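Local coordinates for effector protein Lem4 (lpg1101) (Legionella pneumophila subsp. pneumophila, PDB 6CGK) that removes phosphate from phosphotyrosine as a membrane-associated, magnesium-binding phosphatase of the haloacid dehalogenase superfamily, an effector that Legionella delivers into its host, at residues K134-V137 with S138-K142; D154-E157 with V158-E161; M163-G166 with L167-T170. The protein carries 1 engineered substitution. All coordinates share one frame; numbering follows the deposited sequence.

Contact 1: residues K134-V137 with S138-K142; sequences KAVV and SHEEK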
ATOM      1  N   LYS A 134       0.316  -7.917 -13.017  1.00 30.21           N
ATOM      2  CA  LYS A 134      -0.359  -7.061 -13.987  1.00 31.59           C
ATOM      3  C   LYS A 134      -0.653  -5.672 -13.425  1.00 34.11           C
ATOM      4  O   LYS A 134      -0.656  -4.695 -14.185  1.00 33.37           O
ATOM      5  CB  LYS A 134      -1.642  -7.718 -14.448  1.00 36.87           C
ATOM      6  CG  LYS A 134      -2.395  -6.959 -15.503  1.00 46.37           C
ATOM      7  CD  LYS A 134      -3.445  -7.867 -16.134  1.00 45.67           C
ATOM      8  CE  LYS A 134      -2.821  -9.059 -16.850  1.00 54.04           C
ATOM      9  NZ  LYS A 134      -3.871 -10.000 -17.335  1.00 69.72           N
ATOM     10  N   ALA A 135      -0.929  -5.572 -12.119  1.00 28.93           N
ATOM     11  CA  ALA A 135      -1.185  -4.263 -11.497  1.00 26.08           C
ATOM     12  C   ALA A 135       0.031  -3.350 -11.621  1.00 32.28           C
ATOM     13  O   ALA A 135      -0.092  -2.163 -11.969  1.00 28.94           O
ATOM     14  CB  ALA A 135      -1.552  -4.446 -10.013  1.00 25.18           C
ATOM     15  N   VAL A 136       1.217  -3.889 -11.334  1.00 27.81           N
ATOM     16  CA  VAL A 136       2.438  -3.095 -11.454  1.00 27.87           C
ATOM     17  C   VAL A 136       2.713  -2.747 -12.907  1.00 32.28           C
ATOM     18  O   VAL A 136       3.088  -1.612 -13.218  1.00 28.19           O
ATOM     19  CB  VAL A 136       3.642  -3.823 -10.817  1.00 26.70           C
ATOM     20  CG1 VAL A 136       4.958  -3.106 -11.221  1.00 30.77           C
ATOM     21  CG2 VAL A 136       3.479  -3.877  -9.271  1.00 27.04           C
ATOM     22  N   VAL A 137       2.555  -3.716 -13.817  1.00 32.66           N
ATOM     23  CA  VAL A 137       2.810  -3.427 -15.223  1.00 35.58           C
ATOM     24  C   VAL A 137       1.882  -2.324 -15.703  1.00 39.04           C
ATOM     25  O   VAL A 137       2.317  -1.359 -16.344  1.00 34.73           O
ATOM     26  CB  VAL A 137       2.667  -4.699 -16.074  1.00 33.97           C
ATOM     27  CG1 VAL A 137       2.677  -4.335 -17.554  1.00 32.76           C
ATOM     28  CG2 VAL A 137       3.788  -5.682 -15.734  1.00 35.22           C
ATOM     29  N   SER A 138       0.593  -2.426 -15.363  1.00 34.10           N
ATOM     30  CA  SER A 138      -0.367  -1.405 -15.771  1.00 35.86           C
ATOM     31  C   SER A 138      -0.015  -0.049 -15.182  1.00 29.80           C
ATOM     32  O   SER A 138      -0.124   0.981 -15.865  1.00 34.55           O
ATOM     33  CB  SER A 138      -1.777  -1.794 -15.349  1.00 40.03           C
ATOM     34  OG  SER A 138      -2.207  -2.944 -16.075  1.00 49.05           O
ATOM     35  N   HIS A 139       0.386  -0.024 -13.912  1.00 29.10           N
ATOM     36  CA  HIS A 139       0.721   1.260 -13.309  1.00 29.22           C
ATOM     37  C   HIS A 139       1.943   1.874 -13.968  1.00 33.22           C
ATOM     38  O   HIS A 139       1.949   3.076 -14.271  1.00 33.15           O
ATOM     39  CB  HIS A 139       0.959   1.139 -11.813  1.00 27.08           C
ATOM     40  CG  HIS A 139       0.936   2.468 -11.134  1.00 28.57           C
ATOM     41  ND1 HIS A 139      -0.237   3.158 -10.917  1.00 28.52           N
ATOM     42  CD2 HIS A 139       1.935   3.291 -10.745  1.00 30.99           C
ATOM     43  CE1 HIS A 139       0.039   4.329 -10.373  1.00 30.42           C
ATOM     44  NE2 HIS A 139       1.351   4.438 -10.265  1.00 27.73           N
ATOM     45  N   GLU A 140       2.992   1.078 -14.199  1.00 28.83           N
ATOM     46  CA  GLU A 140       4.193   1.633 -14.830  1.00 27.16           C
ATOM     47  C   GLU A 140       3.905   2.163 -16.224  1.00 30.94           C
ATOM     48  O   GLU A 140       4.587   3.085 -16.699  1.00 32.48           O
ATOM     49  CB  GLU A 140       5.302   0.576 -14.880  1.00 25.71           C
ATOM     50  CG  GLU A 140       5.824   0.188 -13.483  1.00 29.20           C
ATOM     51  CD  GLU A 140       6.504   1.363 -12.754  1.00 31.55           C
ATOM     52  OE1 GLU A 140       7.073   2.270 -13.417  1.00 31.86           O
ATOM     53  OE2 GLU A 140       6.478   1.369 -11.507  1.00 28.96           O
ATOM     54  N   GLU A 141       2.900   1.613 -16.893  1.00 33.60           N
ATOM     55  CA  GLU A 141       2.605   2.029 -18.257  1.00 34.44           C
ATOM     56  C   GLU A 141       1.774   3.304 -18.328  1.00 39.06           C
ATOM     57  O   GLU A 141       1.598   3.836 -19.428  1.00 41.48           O
ATOM     58  CB  GLU A 141       1.911   0.890 -19.003  1.00 37.26           C
ATOM     59  CG  GLU A 141       2.877  -0.215 -19.364  1.00 39.35           C
ATOM     60  CD  GLU A 141       2.207  -1.404 -20.036  1.00 55.27           C
ATOM     61  OE1 GLU A 141       0.977  -1.367 -20.229  1.00 60.82           O
ATOM     62  OE2 GLU A 141       2.914  -2.379 -20.355  1.00 56.32           O
ATOM     63  N   LYS A 142       1.292   3.817 -17.198  1.00 37.65           N
ATOM     64  CA  LYS A 142       0.616   5.110 -17.208  1.00 31.32           C
ATOM     65  C   LYS A 142       1.578   6.177 -17.734  1.00 34.79           C
ATOM     66  O   LYS A 142       2.777   6.132 -17.439  1.00 37.26           O
ATOM     67  CB  LYS A 142       0.122   5.469 -15.806  1.00 34.37           C
ATOM     68  CG  LYS A 142      -0.946   4.506 -15.276  1.00 40.87           C
ATOM     69  CD  LYS A 142      -1.390   4.922 -13.867  1.00 44.31           C
ATOM     70  CE  LYS A 142      -2.802   5.474 -13.877  1.00 52.65           C
ATOM     71  NZ  LYS A 142      -2.924   6.589 -12.900  1.00 62.21           N
TER
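Lys134, near the start of helix 132-140, meets Ser138 one turn on: its carbonyl O accepts from Ser138 N at 2.8 Å, and Ser138 OG lies close to the same oxygen at 3.0 Å. With OG beside its own backbone N (chi1 -67°), the serine hydroxyl is folded back over the preceding turn. The aliphatic part of Lys134 runs past it while the ammonium end leads off, as suits a residue at the surface. Ala135 offers its carbonyl to His139 N at 2.9 Å. Its small methyl turns from the next turn and packs on Ile93, where helix and sheet lie close, while the His139 ring reaches Tyr118, whose OH bonds ND1. Val136 O takes the N-H of Glu140 in a nearly straight bond, and Val136 CG1 lies alongside the glutamate, 4.1 Å from Glu140 CG. Glu140 is bent at its second torsion (chi2 -64°), and its buried carboxylate is met by Arg150 and Arg172 in salt bridges and by the hydroxyl of Tyr21. Val137 closes the series: its O receives Glu141 N along a more bent path, 137° at the hydrogen. The extended glutamate runs alongside the valine, bringing OE2 to 3.4 Å from Val137 CG1. Valine and glutamate thus meet twice, but with different outcomes. Val136 packs on the sheet and helix 157-169, and the buried Glu140 beside it is paired with arginines; at Val137 and Glu141 the acid lies on the exposed side. The two arginines very likely keep Glu140 ionised despite its burial, so a charge cluster can sit beside the hydrophobic layer between helix and sheet.

Contact 2: residues D154-E157 with V158-E161; sequences DDDE and VDGE. With MG (magnesium ion), chain C.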
ATOM      1  N   ASP A 154       6.127  -6.606   0.686  1.00 31.46           N
ATOM      2  CA  ASP A 154       5.092  -7.630   0.710  1.00 33.18           C
ATOM      3  C   ASP A 154       5.465  -8.679   1.746  1.00 35.54           C
ATOM      4  O   ASP A 154       6.641  -9.015   1.901  1.00 37.90           O
ATOM      5  CB  ASP A 154       4.923  -8.268  -0.671  1.00 38.87           C
ATOM      6  CG  ASP A 154       3.547  -8.843  -0.890  1.00 35.70           C
ATOM      7  OD1 ASP A 154       3.009  -9.495   0.026  1.00 36.99           O
ATOM      8  OD2 ASP A 154       3.000  -8.648  -1.994  1.00 37.72           O
ATOM      9  N   ASP A 155       4.463  -9.188   2.462  1.00 32.04           N
ATOM     10  CA  ASP A 155       4.705 -10.281   3.399  1.00 33.87           C
ATOM     11  C   ASP A 155       4.651 -11.655   2.733  1.00 39.96           C
ATOM     12  O   ASP A 155       5.071 -12.646   3.343  1.00 40.10           O
ATOM     13  CB  ASP A 155       3.692 -10.248   4.530  1.00 31.54           C
ATOM     14  CG  ASP A 155       2.276 -10.426   4.030  1.00 31.76           C
ATOM     15  OD1 ASP A 155       1.895  -9.648   3.142  1.00 33.80           O
ATOM     16  OD2 ASP A 155       1.560 -11.336   4.507  1.00 36.51           O
ATOM     17  N   ASP A 156       4.105 -11.743   1.525  1.00 47.42           N
ATOM     18  CA  ASP A 156       4.068 -12.983   0.764  1.00 52.79           C
ATOM     19  C   ASP A 156       5.210 -12.906  -0.249  1.00 55.50           C
ATOM     20  O   ASP A 156       5.182 -12.070  -1.161  1.00 46.30           O
ATOM     21  CB  ASP A 156       2.704 -13.156   0.096  1.00 48.30           C
ATOM     22  CG  ASP A 156       2.498 -14.551  -0.476  1.00 64.77           C
ATOM     23  OD1 ASP A 156       3.475 -15.133  -0.983  1.00 69.52           O
ATOM     24  OD2 ASP A 156       1.358 -15.062  -0.419  1.00 63.88           O
ATOM     25  N   GLU A 157       6.243 -13.735  -0.056  1.00 51.90           N
ATOM     26  CA  GLU A 157       7.431 -13.626  -0.909  1.00 61.88           C
ATOM     27  C   GLU A 157       7.061 -13.763  -2.380  1.00 60.16           C
ATOM     28  O   GLU A 157       7.567 -13.024  -3.232  1.00 60.91           O
ATOM     29  CB  GLU A 157       8.467 -14.681  -0.523  1.00 63.13           C
ATOM     30  CG  GLU A 157       9.805 -14.510  -1.227  1.00 72.00           C
ATOM     31  CD  GLU A 157      10.751 -15.666  -0.963  1.00 80.03           C
ATOM     32  OE1 GLU A 157      10.330 -16.640  -0.303  1.00 86.04           O
ATOM     33  OE2 GLU A 157      11.912 -15.604  -1.417  1.00 81.57           O
ATOM     34  N   VAL A 158       6.163 -14.697  -2.685  1.00 62.36           N
ATOM     35  CA  VAL A 158       5.699 -14.909  -4.052  1.00 62.97           C
ATOM     36  C   VAL A 158       5.040 -13.649  -4.596  1.00 60.29           C
ATOM     37  O   VAL A 158       5.387 -13.164  -5.680  1.00 57.91           O
ATOM     38  CB  VAL A 158       4.736 -16.106  -4.094  1.00 56.32           C
ATOM     39  CG1 VAL A 158       4.085 -16.221  -5.453  1.00 55.08           C
ATOM     40  CG2 VAL A 158       5.486 -17.349  -3.736  1.00 58.05           C
ATOM     41  N   ASP A 159       4.047 -13.136  -3.870  1.00 46.56           N
ATOM     42  CA  ASP A 159       3.409 -11.880  -4.243  1.00 44.71           C
ATOM     43  C   ASP A 159       4.436 -10.793  -4.459  1.00 46.04           C
ATOM     44  O   ASP A 159       4.332 -10.006  -5.405  1.00 51.83           O
ATOM     45  CB  ASP A 159       2.447 -11.424  -3.144  1.00 47.16           C
ATOM     46  CG  ASP A 159       1.073 -11.982  -3.312  1.00 62.54           C
ATOM     47  OD1 ASP A 159       0.963 -13.216  -3.483  1.00 54.60           O
ATOM     48  OD2 ASP A 159       0.117 -11.178  -3.280  1.00 69.96           O
ATOM     49  N   GLY A 160       5.417 -10.706  -3.558  1.00 47.75           N
ATOM     50  CA  GLY A 160       6.406  -9.656  -3.671  1.00 41.06           C
ATOM     51  C   GLY A 160       7.188  -9.773  -4.959  1.00 57.91           C
ATOM     52  O   GLY A 160       7.422  -8.777  -5.650  1.00 47.55           O
ATOM     53  N   GLU A 161       7.574 -11.001  -5.315  1.00 43.92           N
ATOM     54  CA  GLU A 161       8.262 -11.223  -6.575  1.00 47.42           C
ATOM     55  C   GLU A 161       7.348 -10.948  -7.754  1.00 50.08           C
ATOM     56  O   GLU A 161       7.820 -10.510  -8.807  1.00 55.12           O
ATOM     57  CB  GLU A 161       8.808 -12.644  -6.610  1.00 53.81           C
ATOM     58  CG  GLU A 161       9.903 -12.819  -5.589  1.00 61.84           C
ATOM     59  CD  GLU A 161      10.450 -14.216  -5.547  1.00 76.14           C
ATOM     60  OE1 GLU A 161       9.784 -15.141  -6.069  1.00 81.08           O
ATOM     61  OE2 GLU A 161      11.554 -14.383  -4.985  1.00 82.00           O
TER
HETATM   62 MG    MG C 302      -0.212  -9.490   2.297  1.00 34.34          MG
HETATM   63  O   HOH W   1       0.449 -10.418   0.554  1.00 33.97           O
HETATM   64  O   HOH W   2      -0.801 -11.284   3.090  1.00 32.44           O
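Asp154 reaches across the turn onto Asp159 and Gly160, and each of its atoms has a neighbour there. CB comes to 3.6 Å from Gly160 CA; glycine suits this place, its bare CA lying close against the aspartate's CB. Going outward, CG lies over Asp159 CB. OD2 presses on that methylene at 3.1 Å, the two carboxylate planes being turned 74° to each other. OD1 accepts from Asp156 N, two residues on, at 2.9 Å in an Asx turn; that straight bond (169°) arrives from above the carboxylate plane. The same OD1 takes a hydrogen from a magnesium-bound water at 2.8 Å, so that here Asp154 holds the metal through a water, although it binds magnesium in another structure of the protein. Asp155 binds the metal directly through OD1 at 2.3 Å, while its OD2 accepts from the other water. Asp156 is the N-cap of helix 157-169: OD1 caps Val158 N weakly, and its carbonyl receives Gly160 N at 2.8 Å. So many acids in one turn would repel each other, a cost probably eased by the metal and, for Asp159, by salt bridges to Lys132 and Arg95; a helix N-terminus also tends to favour negative charge. Asp155 shares the magnesium with the engineered Asn23 and the backbone O of Asp25, and the acidic pair Asp154-Asp155 at the strand end matches motif IV of the haloacid dehalogenase fold.

Contact 3: residues M163-G166 with L167-T170; sequences MCNG and LIHT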
ATOM      1  N   MET A 163       5.221  -8.476  -7.907  1.00 43.81           N
ATOM      2  CA  MET A 163       5.352  -7.037  -8.142  1.00 41.45           C
ATOM      3  C   MET A 163       6.737  -6.692  -8.686  1.00 39.59           C
ATOM      4  O   MET A 163       6.858  -5.896  -9.627  1.00 37.03           O
ATOM      5  CB  MET A 163       5.042  -6.253  -6.860  1.00 33.12           C
ATOM      6  CG  MET A 163       3.565  -6.336  -6.423  1.00 32.64           C
ATOM      7  SD  MET A 163       3.128  -5.220  -5.092  1.00 35.84           S
ATOM      8  CE  MET A 163       3.852  -6.066  -3.694  1.00 34.21           C
ATOM      9  N   CYS A 164       7.792  -7.304  -8.135  1.00 38.80           N
ATOM     10  CA  CYS A 164       9.128  -7.148  -8.716  1.00 39.76           C
ATOM     11  C   CYS A 164       9.159  -7.568 -10.184  1.00 41.77           C
ATOM     12  O   CYS A 164       9.769  -6.893 -11.018  1.00 44.84           O
ATOM     13  CB  CYS A 164      10.154  -7.972  -7.945  1.00 52.19           C
ATOM     14  SG  CYS A 164      10.485  -7.449  -6.295  1.00 62.17           S
ATOM     15  N   ASN A 165       8.558  -8.721 -10.514  1.00 41.68           N
ATOM     16  CA  ASN A 165       8.569  -9.162 -11.907  1.00 42.09           C
ATOM     17  C   ASN A 165       7.874  -8.159 -12.817  1.00 41.27           C
ATOM     18  O   ASN A 165       8.283  -7.974 -13.958  1.00 43.24           O
ATOM     19  CB  ASN A 165       7.905 -10.528 -12.033  1.00 48.63           C
ATOM     20  CG  ASN A 165       8.759 -11.644 -11.480  1.00 57.83           C
ATOM     21  OD1 ASN A 165       9.819 -11.410 -10.894  1.00 55.92           O
ATOM     22  ND2 ASN A 165       8.296 -12.872 -11.657  1.00 66.04           N
ATOM     23  N   GLY A 166       6.833  -7.491 -12.330  1.00 39.74           N
ATOM     24  CA  GLY A 166       6.199  -6.443 -13.121  1.00 43.89           C
ATOM     25  C   GLY A 166       7.116  -5.274 -13.442  1.00 48.04           C
ATOM     26  O   GLY A 166       7.092  -4.753 -14.560  1.00 44.83           O
ATOM     27  N   LEU A 167       7.916  -4.819 -12.466  1.00 41.94           N
ATOM     28  CA  LEU A 167       8.921  -3.793 -12.762  1.00 39.67           C
ATOM     29  C   LEU A 167       9.925  -4.281 -13.790  1.00 40.78           C
ATOM     30  O   LEU A 167      10.346  -3.520 -14.677  1.00 43.23           O
ATOM     31  CB  LEU A 167       9.689  -3.380 -11.509  1.00 41.22           C
ATOM     32  CG  LEU A 167       8.958  -2.644 -10.413  1.00 41.08           C
ATOM     33  CD1 LEU A 167       9.965  -2.336  -9.310  1.00 31.64           C
ATOM     34  CD2 LEU A 167       8.329  -1.382 -10.959  1.00 36.57           C
ATOM     35  N   ILE A 168      10.382  -5.523 -13.649  1.00 47.51           N
ATOM     36  CA  ILE A 168      11.351  -6.043 -14.612  1.00 45.85           C
ATOM     37  C   ILE A 168      10.747  -6.046 -16.006  1.00 44.07           C
ATOM     38  O   ILE A 168      11.372  -5.611 -16.980  1.00 52.56           O
ATOM     39  CB  ILE A 168      11.826  -7.446 -14.201  1.00 50.29           C
ATOM     40  CG1 ILE A 168      12.306  -7.447 -12.748  1.00 52.76           C
ATOM     41  CG2 ILE A 168      12.925  -7.934 -15.155  1.00 54.66           C
ATOM     42  CD1 ILE A 168      12.888  -8.772 -12.320  1.00 55.50           C
ATOM     43  N   HIS A 169       9.516  -6.550 -16.125  1.00 43.50           N
ATOM     44  CA  HIS A 169       8.894  -6.651 -17.440  1.00 42.62           C
ATOM     45  C   HIS A 169       8.805  -5.300 -18.130  1.00 42.92           C
ATOM     46  O   HIS A 169       8.861  -5.239 -19.365  1.00 46.54           O
ATOM     47  CB  HIS A 169       7.497  -7.260 -17.324  1.00 50.93           C
ATOM     48  CG  HIS A 169       6.726  -7.260 -18.611  1.00 56.72           C
ATOM     49  ND1 HIS A 169       6.961  -8.167 -19.621  1.00 53.57           N
ATOM     50  CD2 HIS A 169       5.727  -6.459 -19.053  1.00 51.92           C
ATOM     51  CE1 HIS A 169       6.140  -7.928 -20.628  1.00 55.79           C
ATOM     52  NE2 HIS A 169       5.373  -6.902 -20.305  1.00 54.62           N
ATOM     53  N   THR A 170       8.676  -4.214 -17.361  1.00 44.45           N
ATOM     54  CA  THR A 170       8.534  -2.875 -17.912  1.00 43.05           C
ATOM     55  C   THR A 170       9.840  -2.110 -17.972  1.00 43.72           C
ATOM     56  O   THR A 170       9.823  -0.926 -18.303  1.00 45.68           O
ATOM     57  CB  THR A 170       7.515  -2.042 -17.118  1.00 39.37           C
ATOM     58  OG1 THR A 170       7.843  -2.035 -15.718  1.00 40.38           O
ATOM     59  CG2 THR A 170       6.110  -2.559 -17.368  1.00 43.05           C
TER
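The second half of helix 157-169, which joins strands 150-154 and 176-180 in a beta-alpha-beta crossover of the Rossmann-like haloacid dehalogenase domain that this chain represents within a longer protein, brings Leu167 and Ile168 onto the turn formed by Met163 and Cys164. Leu167 N bonds to Met163 O at 3.2 Å, and Leu167 CG lies 4.0 Å from Met163 O. Met163 and Leu167 are buried apolar residues on the helix face turned to the sheet: each packs on Ile152, and Met163 also on Val136 of helix 132-140. A flexible thioether and a branched leucine suit a buried apolar interface. Ile168 lies on a more open side. With CG1 beside its own backbone N (chi1 -52°), that methylene comes within 3.1 Å of Cys164 O, which Ile168 N also bonds in the carbonyl plane. Cys164 turns away, to Phe178 of the last strand. His169 N takes up Asn165 O at 2.9 Å, and the two polar side chains suit the outer positions of the helix. Gly166 sits at a buried spot where a bare backbone lets the neighbouring helix come close. Thr170 is the first residue beyond the helix; its N bonds Gly166 O at 3.3 Å, bent to 139°. Its OG1 lies near two backbone carbonyls of the last turn, 3.0 Å from Gly166 O and 3.1 Å from Leu167 O.

How the contacts relate
Contacts 2 and 3 follow each other along helix 157-169, the first where the metal-binding loop runs into the helix and the other at its C-terminal end, with centres 13 Å apart. They touch where Met163 CE lies 3.2 Å from Asp154 OD2, so the methionine backs the second-shell acid. Contact 1, on helix 132-140, packs against contact 3: Val136 CG2 is 3.7 Å from Met163 CB, and Glu140 OE2 is 3.4 Å from Leu167 CD2. It does not touch contact 2, their nearest atoms being about 7 Å apart. The side chains of Ala135 and Met163 lie about 13 Å and 8 Å from the magnesium, whereas contact 2 binds it.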